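Local coordinates for T9SS C-terminal target domain-containing protein (Bacteroides cellulosilyticus, PDB 5JVK), which probably hydrolyses O-glycosidic bonds within carbohydrates, as a family 39 glycoside hydrolase of a gut symbiont, at residues A[93-98]-A[411-416]; A[189-194]-A[198-203]; A[232-237]-A[274-279]. All blocks are in the same frame, centred on the assembly; numbering follows the deposited sequence.

Overall arrangement
A closed eight-stranded parallel barrel forms the middle of the chain, with a mixed beta sheet before it and an antiparallel sheet after it. Contact 1 lies where all three meet, joining the exit of strand 83-94 to the end of helix 403-415; along the chain it encloses the other two. Contacts 2 and 3 follow one another on the opposite side of the chain's centre, their centres about 15 Å apart and about 43 and 41 Å from that of contact 1. Contact 1 ties accessory sheets to the barrel; contact 2 fixes the start of helix 194-211, contact 3 packs helix 229-247 on the next helix's end, and the two meet through Tyr233 and Leu236.

Contact 1 of 3, residues A[93-98]-A[411-416]; sequences VVPEII and VASLLK
Ile97 and Pro95 lie against Ser413 on the last turn of helix 403-415, where the packing is tight. Ile97 keeps CG1 beside its backbone N (chi1 -47°) and extends CD1 toward the helix. CG1 rests on Ser413 CB at 3.8 Å, while CD1 passes over the backbone to meet Ala412 CB, also at 3.8 Å. The small alanine and serine let the branched chain approach this closely. Pro95 adds its ring from the side: its CG comes to 3.5 Å from Ser413 OG, a van der Waals contact of a ring carbon with the hydroxyl oxygen, whose polar partner is Val410 O, one turn back. A serine suits the spot because the helix itself satisfies its polar end. An alanine in place of Ile97 would probably open a gap over Ala412 CB and Ser413 CB, leaving Pro95 as the main cover of the serine from segment 93-98.

The other side is looser: Glu96 is exposed, its CB pointing away from the helix, and so is Ile98. At the margin, Lys416 folds back within segment 411-416 so that NZ bonds to Ser413 O at 3.2 Å, nearly in line with the carbonyl bond (166°).

Around this junction Val94 packs on Ala409 of the same helix, Val411 and Leu415 lean on helix 350-366, and Leu414 reaches strand 494-498, so one helix joins N-terminal sheet, barrel and C-terminal sheet.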
loop_
_atom_site.group_PDB
_atom_site.type_symbol
_atom_site.label_atom_id
_atom_site.label_comp_id
_atom_site.label_asym_id
_atom_site.label_seq_id
_atom_site.Cartn_x
_atom_site.Cartn_y
_atom_site.Cartn_z
ATOM N N VAL A 93 -15.601 -6.659 -6.880
ATOM C CA VAL A 93 -15.478 -8.080 -7.209
ATOM C C VAL A 93 -14.070 -8.310 -7.775
ATOM O O VAL A 93 -13.823 -8.097 -8.966
ATOM C CB VAL A 93 -16.572 -8.535 -8.202
ATOM C CG1 VAL A 93 -16.455 -10.029 -8.483
ATOM C CG2 VAL A 93 -17.952 -8.198 -7.649
ATOM N N VAL A 94 -13.161 -8.748 -6.903
ATOM C CA VAL A 94 -11.720 -8.821 -7.210
ATOM C C VAL A 94 -11.280 -10.248 -7.542
ATOM O O VAL A 94 -11.970 -11.200 -7.172
ATOM C CB VAL A 94 -10.855 -8.267 -6.043
ATOM C CG1 VAL A 94 -11.310 -6.866 -5.661
ATOM C CG2 VAL A 94 -10.857 -9.196 -4.830
ATOM N N PRO A 95 -10.131 -10.404 -8.240
ATOM C CA PRO A 95 -9.620 -11.756 -8.483
ATOM C C PRO A 95 -9.110 -12.406 -7.203
ATOM O O PRO A 95 -8.585 -11.718 -6.332
ATOM C CB PRO A 95 -8.468 -11.531 -9.469
ATOM C CG PRO A 95 -8.040 -10.128 -9.239
ATOM C CD PRO A 95 -9.294 -9.383 -8.899
ATOM N N GLU A 96 -9.282 -13.719 -7.097
ATOM C CA GLU A 96 -8.813 -14.479 -5.943
ATOM C C GLU A 96 -7.325 -14.775 -6.125
ATOM O O GLU A 96 -6.916 -15.260 -7.182
ATOM C CB GLU A 96 -9.606 -15.779 -5.811
ATOM C CG GLU A 96 -9.491 -16.452 -4.454
ATOM C CD GLU A 96 -10.350 -17.703 -4.350
ATOM O OE1 GLU A 96 -11.563 -17.634 -4.662
ATOM O OE2 GLU A 96 -9.810 -18.757 -3.948
ATOM N N ILE A 97 -6.528 -14.469 -5.100
ATOM C CA ILE A 97 -5.075 -14.667 -5.138
ATOM C C ILE A 97 -4.697 -15.809 -4.191
ATOM O O ILE A 97 -5.138 -15.841 -3.042
ATOM C CB ILE A 97 -4.299 -13.383 -4.742
ATOM C CG1 ILE A 97 -4.850 -12.157 -5.483
ATOM C CG2 ILE A 97 -2.811 -13.539 -5.057
ATOM C CD1 ILE A 97 -4.300 -10.837 -4.992
ATOM N N ILE A 98 -3.882 -16.740 -4.688
ATOM C CA ILE A 98 -3.375 -17.852 -3.880
ATOM C C ILE A 98 -2.384 -17.289 -2.857
ATOM O O ILE A 98 -1.594 -16.402 -3.183
ATOM C CB ILE A 98 -2.718 -18.945 -4.767
ATOM C CG1 ILE A 98 -3.778 -19.612 -5.662
ATOM C CG2 ILE A 98 -2.015 -20.002 -3.918
ATOM C CD1 ILE A 98 -3.219 -20.280 -6.903
ATOM N N VAL A 411 -3.588 -5.653 -9.589
ATOM C CA VAL A 411 -2.139 -5.559 -9.826
ATOM C C VAL A 411 -1.345 -6.568 -8.977
ATOM O O VAL A 411 -0.323 -7.084 -9.429
ATOM C CB VAL A 411 -1.595 -4.111 -9.659
ATOM C CG1 VAL A 411 -1.486 -3.702 -8.195
ATOM C CG2 VAL A 411 -0.251 -3.959 -10.362
ATOM N N ALA A 412 -1.824 -6.843 -7.764
ATOM C CA ALA A 412 -1.258 -7.893 -6.916
ATOM C C ALA A 412 -1.406 -9.282 -7.539
ATOM O O ALA A 412 -0.459 -10.070 -7.520
ATOM C CB ALA A 412 -1.911 -7.876 -5.542
ATOM N N SER A 413 -2.591 -9.570 -8.086
ATOM C CA SER A 413 -2.881 -10.878 -8.699
ATOM C C SER A 413 -2.044 -11.183 -9.948
ATOM O O SER A 413 -1.789 -12.349 -10.253
ATOM C CB SER A 413 -4.369 -10.996 -9.050
ATOM O OG SER A 413 -4.687 -10.247 -10.208
ATOM N N LEU A 414 -1.635 -10.137 -10.662
ATOM C CA LEU A 414 -0.812 -10.276 -11.868
ATOM C C LEU A 414 0.684 -10.279 -11.569
ATOM O O LEU A 414 1.400 -11.134 -12.081
ATOM C CB LEU A 414 -1.155 -9.172 -12.870
ATOM C CG LEU A 414 -2.442 -9.485 -13.652
ATOM C CD1 LEU A 414 -3.387 -8.294 -13.739
ATOM C CD2 LEU A 414 -2.091 -10.022 -15.031
ATOM N N LEU A 415 1.144 -9.323 -10.759
ATOM C CA LEU A 415 2.567 -9.217 -10.374
ATOM C C LEU A 415 3.092 -10.467 -9.680
ATOM O O LEU A 415 4.151 -10.980 -10.041
ATOM C CB LEU A 415 2.812 -8.021 -9.437
ATOM C CG LEU A 415 3.095 -6.653 -10.062
ATOM C CD1 LEU A 415 3.006 -5.559 -9.007
ATOM C CD2 LEU A 415 4.462 -6.635 -10.735
ATOM N N LYS A 416 2.346 -10.932 -8.680
ATOM C CA LYS A 416 2.768 -12.033 -7.816
ATOM C C LYS A 416 4.206 -11.776 -7.319
ATOM O O LYS A 416 4.465 -10.721 -6.742
ATOM C CB LYS A 416 2.616 -13.381 -8.540
ATOM C CG LYS A 416 1.218 -13.717 -9.035
ATOM C CD LYS A 416 1.208 -15.127 -9.614
ATOM C CE LYS A 416 -0.170 -15.569 -10.071
ATOM N NZ LYS A 416 -0.517 -15.011 -11.404
#

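Contact 2 of 3, residues A[189-194]-A[198-203]. With SO4 (sulfate ion), chain E.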
loop_
_atom_site.group_PDB
_atom_site.type_symbol
_atom_site.label_atom_id
_atom_site.label_comp_id
_atom_site.label_asym_id
_atom_site.label_seq_id
_atom_site.Cartn_x
_atom_site.Cartn_y
_atom_site.Cartn_z
ATOM N N PRO A 189 11.379 17.737 19.892
ATOM C CA PRO A 189 10.600 16.569 20.342
ATOM C C PRO A 189 11.235 15.247 19.866
ATOM O O PRO A 189 10.672 14.526 19.038
ATOM C CB PRO A 189 9.212 16.821 19.737
ATOM C CG PRO A 189 9.488 17.599 18.498
ATOM C CD PRO A 189 10.709 18.437 18.776
ATOM N N PHE A 190 12.406 14.949 20.424
ATOM C CA PHE A 190 13.259 13.839 19.996
ATOM C C PHE A 190 14.381 13.711 21.037
ATOM O O PHE A 190 14.984 14.725 21.401
ATOM C CB PHE A 190 13.846 14.132 18.608
ATOM C CG PHE A 190 14.583 12.975 17.991
ATOM C CD1 PHE A 190 13.908 12.043 17.207
ATOM C CD2 PHE A 190 15.957 12.825 18.173
ATOM C CE1 PHE A 190 14.585 10.980 16.627
ATOM C CE2 PHE A 190 16.639 11.763 17.595
ATOM C CZ PHE A 190 15.952 10.839 16.821
ATOM N N PRO A 191 14.657 12.487 21.535
ATOM C CA PRO A 191 15.583 12.349 22.668
ATOM C C PRO A 191 17.028 12.742 22.341
ATOM O O PRO A 191 17.674 12.086 21.519
ATOM C CB PRO A 191 15.493 10.858 23.016
ATOM C CG PRO A 191 15.094 10.200 21.743
ATOM C CD PRO A 191 14.167 11.173 21.074
ATOM N N THR A 192 17.506 13.816 22.977
ATOM C CA THR A 192 18.885 14.300 22.818
ATOM C C THR A 192 19.764 14.190 24.081
ATOM O O THR A 192 20.956 14.502 24.014
ATOM C CB THR A 192 18.907 15.760 22.308
ATOM O OG1 THR A 192 18.110 16.589 23.162
ATOM C CG2 THR A 192 18.374 15.836 20.883
ATOM N N THR A 193 19.203 13.752 25.215
ATOM C CA THR A 193 19.995 13.527 26.439
ATOM C C THR A 193 20.472 12.080 26.511
ATOM O O THR A 193 19.844 11.187 25.940
ATOM C CB THR A 193 19.211 13.857 27.733
ATOM O OG1 THR A 193 18.229 12.847 27.996
ATOM C CG2 THR A 193 18.534 15.222 27.635
ATOM N N GLU A 194 21.572 11.857 27.229
ATOM C CA GLU A 194 22.115 10.508 27.437
ATOM C C GLU A 194 21.096 9.594 28.128
ATOM O O GLU A 194 20.999 8.414 27.792
ATOM C CB GLU A 194 23.413 10.559 28.257
ATOM C CG GLU A 194 24.249 9.281 28.201
ATOM C CD GLU A 194 25.289 9.188 29.309
ATOM O OE1 GLU A 194 25.772 10.238 29.785
ATOM O OE2 GLU A 194 25.629 8.053 29.703
ATOM N N LEU A 198 18.954 6.359 26.219
ATOM C CA LEU A 198 18.980 5.055 26.884
ATOM C C LEU A 198 17.560 4.549 27.151
ATOM O O LEU A 198 17.266 3.372 26.935
ATOM C CB LEU A 198 19.764 5.134 28.201
ATOM C CG LEU A 198 20.239 3.796 28.783
ATOM C CD1 LEU A 198 21.488 3.312 28.060
ATOM C CD2 LEU A 198 20.500 3.912 30.279
ATOM N N GLY A 199 16.691 5.445 27.620
ATOM C CA GLY A 199 15.289 5.124 27.876
ATOM C C GLY A 199 14.530 4.692 26.637
ATOM O O GLY A 199 13.718 3.770 26.697
ATOM N N CYS A 200 14.800 5.368 25.519
ATOM C CA CYS A 200 14.226 5.021 24.214
ATOM C C CYS A 200 14.713 3.653 23.744
ATOM O O CYS A 200 13.916 2.834 23.279
ATOM C CB CYS A 200 14.592 6.085 23.170
ATOM S SG CYS A 200 13.738 5.944 21.580
ATOM N N ALA A 201 16.019 3.419 23.877
ATOM C CA ALA A 201 16.643 2.149 23.488
ATOM C C ALA A 201 16.109 0.951 24.267
ATOM O O ALA A 201 15.800 -0.085 23.674
ATOM C CB ALA A 201 18.153 2.238 23.641
ATOM N N ASN A 202 16.003 1.096 25.586
ATOM C CA ASN A 202 15.484 0.026 26.443
ATOM C C ASN A 202 13.971 -0.171 26.300
ATOM O O ASN A 202 13.476 -1.279 26.519
ATOM C CB ASN A 202 15.846 0.276 27.913
ATOM C CG ASN A 202 17.345 0.211 28.169
ATOM O OD1 ASN A 202 18.054 -0.613 27.590
ATOM N ND2 ASN A 202 17.834 1.072 29.056
ATOM N N ALA A 203 13.246 0.890 25.940
ATOM C CA ALA A 203 11.800 0.799 25.684
ATOM C C ALA A 203 11.493 -0.002 24.419
ATOM O O ALA A 203 10.595 -0.847 24.420
ATOM C CB ALA A 203 11.186 2.186 25.584
HETATM S S SO4 E . 23.197 14.876 28.790
HETATM O O1 SO4 E . 24.010 14.406 27.645
HETATM O O2 SO4 E . 24.089 15.482 29.804
HETATM O O3 SO4 E . 22.222 15.889 28.327
HETATM O O4 SO4 E . 22.469 13.736 29.395
#
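Pro191 and Cys200 meet at the apolar end of this contact, with Pro191 CG 4.4 Å from Cys200 CB. Proline suits the approach to helix 194-211: its rigid ring is packed by Trp139, Trp221 and Leu236 as well as Cys200, and its CD lies 3.6 Å above the plane of the Phe190 ring, toward the rim. Cysteine is small enough to pack against Trp139 and Phe173 too. The backbone link is the N-H of Leu198 to Glu194 O at 3.3 Å, a regular helical turn in which the donor sits 37° out of the carbonyl plane; Leu198 CB sits beside that same Glu194 O, 3.5 Å away.

Thr193, at the N-cap position, can be followed atom by atom. Its CB faces the sulfate ion, 3.7 Å from O4. At the branch, CG2 lies beside the backbone N and flanks the ion at O3, 3.8 Å away. OG1 takes the third direction, between backbone N and carbonyl carbon (chi1 74°), and is hydrogen-bonded to Ser196 OG in the first turn. The side chain thus offers the sulfate carbon atoms, and the polar grip comes from the next residue: Glu194 N donates to O4 at 3.0 Å. Glu194 extends its chain with CG anti to that same nitrogen, carrying the carboxylate away from the anion.

The sulfate, probably from the crystallisation liquor, therefore occupies the amino end of a helix, where a first-turn N-H with no helical carbonyl before it to bond and the positive end of the helix dipole would be expected to attract an anion.

Contact 3 of 3, residues A[232-237]-A[274-279]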
loop_
_atom_site.group_PDB
_atom_site.type_symbol
_atom_site.label_atom_id
_atom_site.label_comp_id
_atom_site.label_asym_id
_atom_site.label_seq_id
_atom_site.Cartn_x
_atom_site.Cartn_y
_atom_site.Cartn_z
ATOM N N ASP A 232 21.696 14.845 15.854
ATOM C CA ASP A 232 20.590 14.403 16.724
ATOM C C ASP A 232 20.254 12.921 16.573
ATOM O O ASP A 232 20.214 12.191 17.568
ATOM C CB ASP A 232 19.332 15.244 16.467
ATOM C CG ASP A 232 19.528 16.722 16.784
ATOM O OD1 ASP A 232 20.347 17.061 17.666
ATOM O OD2 ASP A 232 18.847 17.553 16.148
ATOM N N TYR A 233 20.013 12.480 15.339
ATOM C CA TYR A 233 19.533 11.116 15.084
ATOM C C TYR A 233 20.598 10.038 15.316
ATOM O O TYR A 233 20.325 9.041 15.983
ATOM C CB TYR A 233 18.962 10.991 13.665
ATOM C CG TYR A 233 18.120 9.748 13.466
ATOM C CD1 TYR A 233 16.728 9.798 13.570
ATOM C CD2 TYR A 233 18.715 8.517 13.183
ATOM C CE1 TYR A 233 15.956 8.658 13.393
ATOM C CE2 TYR A 233 17.953 7.375 13.012
ATOM C CZ TYR A 233 16.577 7.450 13.119
ATOM O OH TYR A 233 15.826 6.318 12.933
ATOM N N LEU A 234 21.793 10.229 14.763
ATOM C CA LEU A 234 22.853 9.212 14.848
ATOM C C LEU A 234 23.289 8.874 16.292
ATOM O O LEU A 234 23.535 7.703 16.586
ATOM C CB LEU A 234 24.057 9.594 13.967
ATOM C CG LEU A 234 25.240 8.620 13.863
ATOM C CD1 LEU A 234 24.797 7.206 13.507
ATOM C CD2 LEU A 234 26.238 9.130 12.836
ATOM N N PRO A 235 23.387 9.881 17.188
ATOM C CA PRO A 235 23.599 9.576 18.608
ATOM C C PRO A 235 22.550 8.650 19.223
ATOM O O PRO A 235 22.914 7.694 19.908
ATOM C CB PRO A 235 23.545 10.955 19.267
ATOM C CG PRO A 235 24.118 11.856 18.236
ATOM C CD PRO A 235 23.699 11.296 16.902
ATOM N N LEU A 236 21.273 8.934 18.977
ATOM C CA LEU A 236 20.179 8.074 19.438
ATOM C C LEU A 236 20.311 6.673 18.838
ATOM O O LEU A 236 20.166 5.675 19.542
ATOM C CB LEU A 236 18.819 8.697 19.082
ATOM C CG LEU A 236 17.494 8.012 19.469
ATOM C CD1 LEU A 236 17.148 6.854 18.551
ATOM C CD2 LEU A 236 17.480 7.536 20.913
ATOM N N LEU A 237 20.598 6.617 17.541
ATOM C CA LEU A 237 20.740 5.359 16.806
ATOM C C LEU A 237 21.907 4.494 17.307
ATOM O O LEU A 237 21.792 3.265 17.351
ATOM C CB LEU A 237 20.908 5.661 15.312
ATOM C CG LEU A 237 20.905 4.525 14.288
ATOM C CD1 LEU A 237 19.599 3.739 14.343
ATOM C CD2 LEU A 237 21.163 5.089 12.890
ATOM N N LEU A 274 26.094 8.279 6.413
ATOM C CA LEU A 274 27.201 7.496 5.851
ATOM C C LEU A 274 28.521 8.268 5.874
ATOM O O LEU A 274 29.562 7.708 6.231
ATOM C CB LEU A 274 26.887 7.047 4.419
ATOM C CG LEU A 274 25.705 6.083 4.237
ATOM C CD1 LEU A 274 25.343 5.968 2.765
ATOM C CD2 LEU A 274 25.993 4.709 4.826
ATOM N N ASP A 275 28.471 9.549 5.502
ATOM C CA ASP A 275 29.654 10.426 5.524
ATOM C C ASP A 275 30.217 10.653 6.935
ATOM O O ASP A 275 31.402 10.953 7.077
ATOM C CB ASP A 275 29.354 11.780 4.853
ATOM C CG ASP A 275 29.157 11.668 3.335
ATOM O OD1 ASP A 275 29.396 10.587 2.748
ATOM O OD2 ASP A 275 28.759 12.683 2.723
ATOM N N ALA A 276 29.373 10.503 7.960
ATOM C CA ALA A 276 29.804 10.528 9.368
ATOM C C ALA A 276 30.146 9.136 9.947
ATOM O O ALA A 276 30.155 8.966 11.167
ATOM C CB ALA A 276 28.732 11.199 10.218
ATOM N N GLY A 277 30.426 8.152 9.087
ATOM C CA GLY A 277 30.806 6.803 9.523
ATOM C C GLY A 277 29.744 6.017 10.283
ATOM O O GLY A 277 30.082 5.155 11.098
ATOM N N GLY A 278 28.469 6.296 10.009
ATOM C CA GLY A 278 27.348 5.683 10.736
ATOM C C GLY A 278 26.697 4.463 10.094
ATOM O O GLY A 278 25.696 3.966 10.608
ATOM N N VAL A 279 27.265 3.973 8.989
ATOM C CA VAL A 279 26.680 2.867 8.207
ATOM C C VAL A 279 26.339 1.599 9.013
ATOM O O VAL A 279 25.313 0.962 8.748
ATOM C CB VAL A 279 27.578 2.495 6.990
ATOM C CG1 VAL A 279 28.899 1.864 7.423
ATOM C CG2 VAL A 279 26.838 1.581 6.019
#
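Leu234 and Gly278 face each other with their CA atoms 7.0 Å apart, one on a continuing helix and the other just past the end of a helix. Helix 229-247 kinks at Pro235, whose ring nitrogen has no hydrogen to give to the preceding turn. Helix 270-275 finishes in a Schellman motif: Gly277 takes positive phi (64°), which favours glycine, its N bonds to Leu274 O at 3.0 Å, and Gly278 N reaches back to the carbonyl of the residue before Leu274.

Across the gap Leu234 supplies nearly all of the reach. With CG anti to the backbone N (chi1 -177°), its two methyls are delivered as a fork: both reach Gly278 CA, CD1 at 4.1 Å, and CD2 also touches Ala276 CB at 4.2 Å. Glycine suits the place, since a beta carbon on Gly278 would lie about 3.0 Å from Leu234 CD1 as it now stands. The short methyl of Ala276 likewise suits the second prong. No hydrogen bond crosses, so the contact is wholly apolar.

Behind it, Leu237 packs on Leu253 and Ser255 of strand 252-255, and Tyr233 OH is hydrogen-bonded to Leu220 O. The outer helix of one beta/alpha unit thus packs against the turn ending the next helix, around the parallel strands of a (beta/alpha)8, or TIM, barrel.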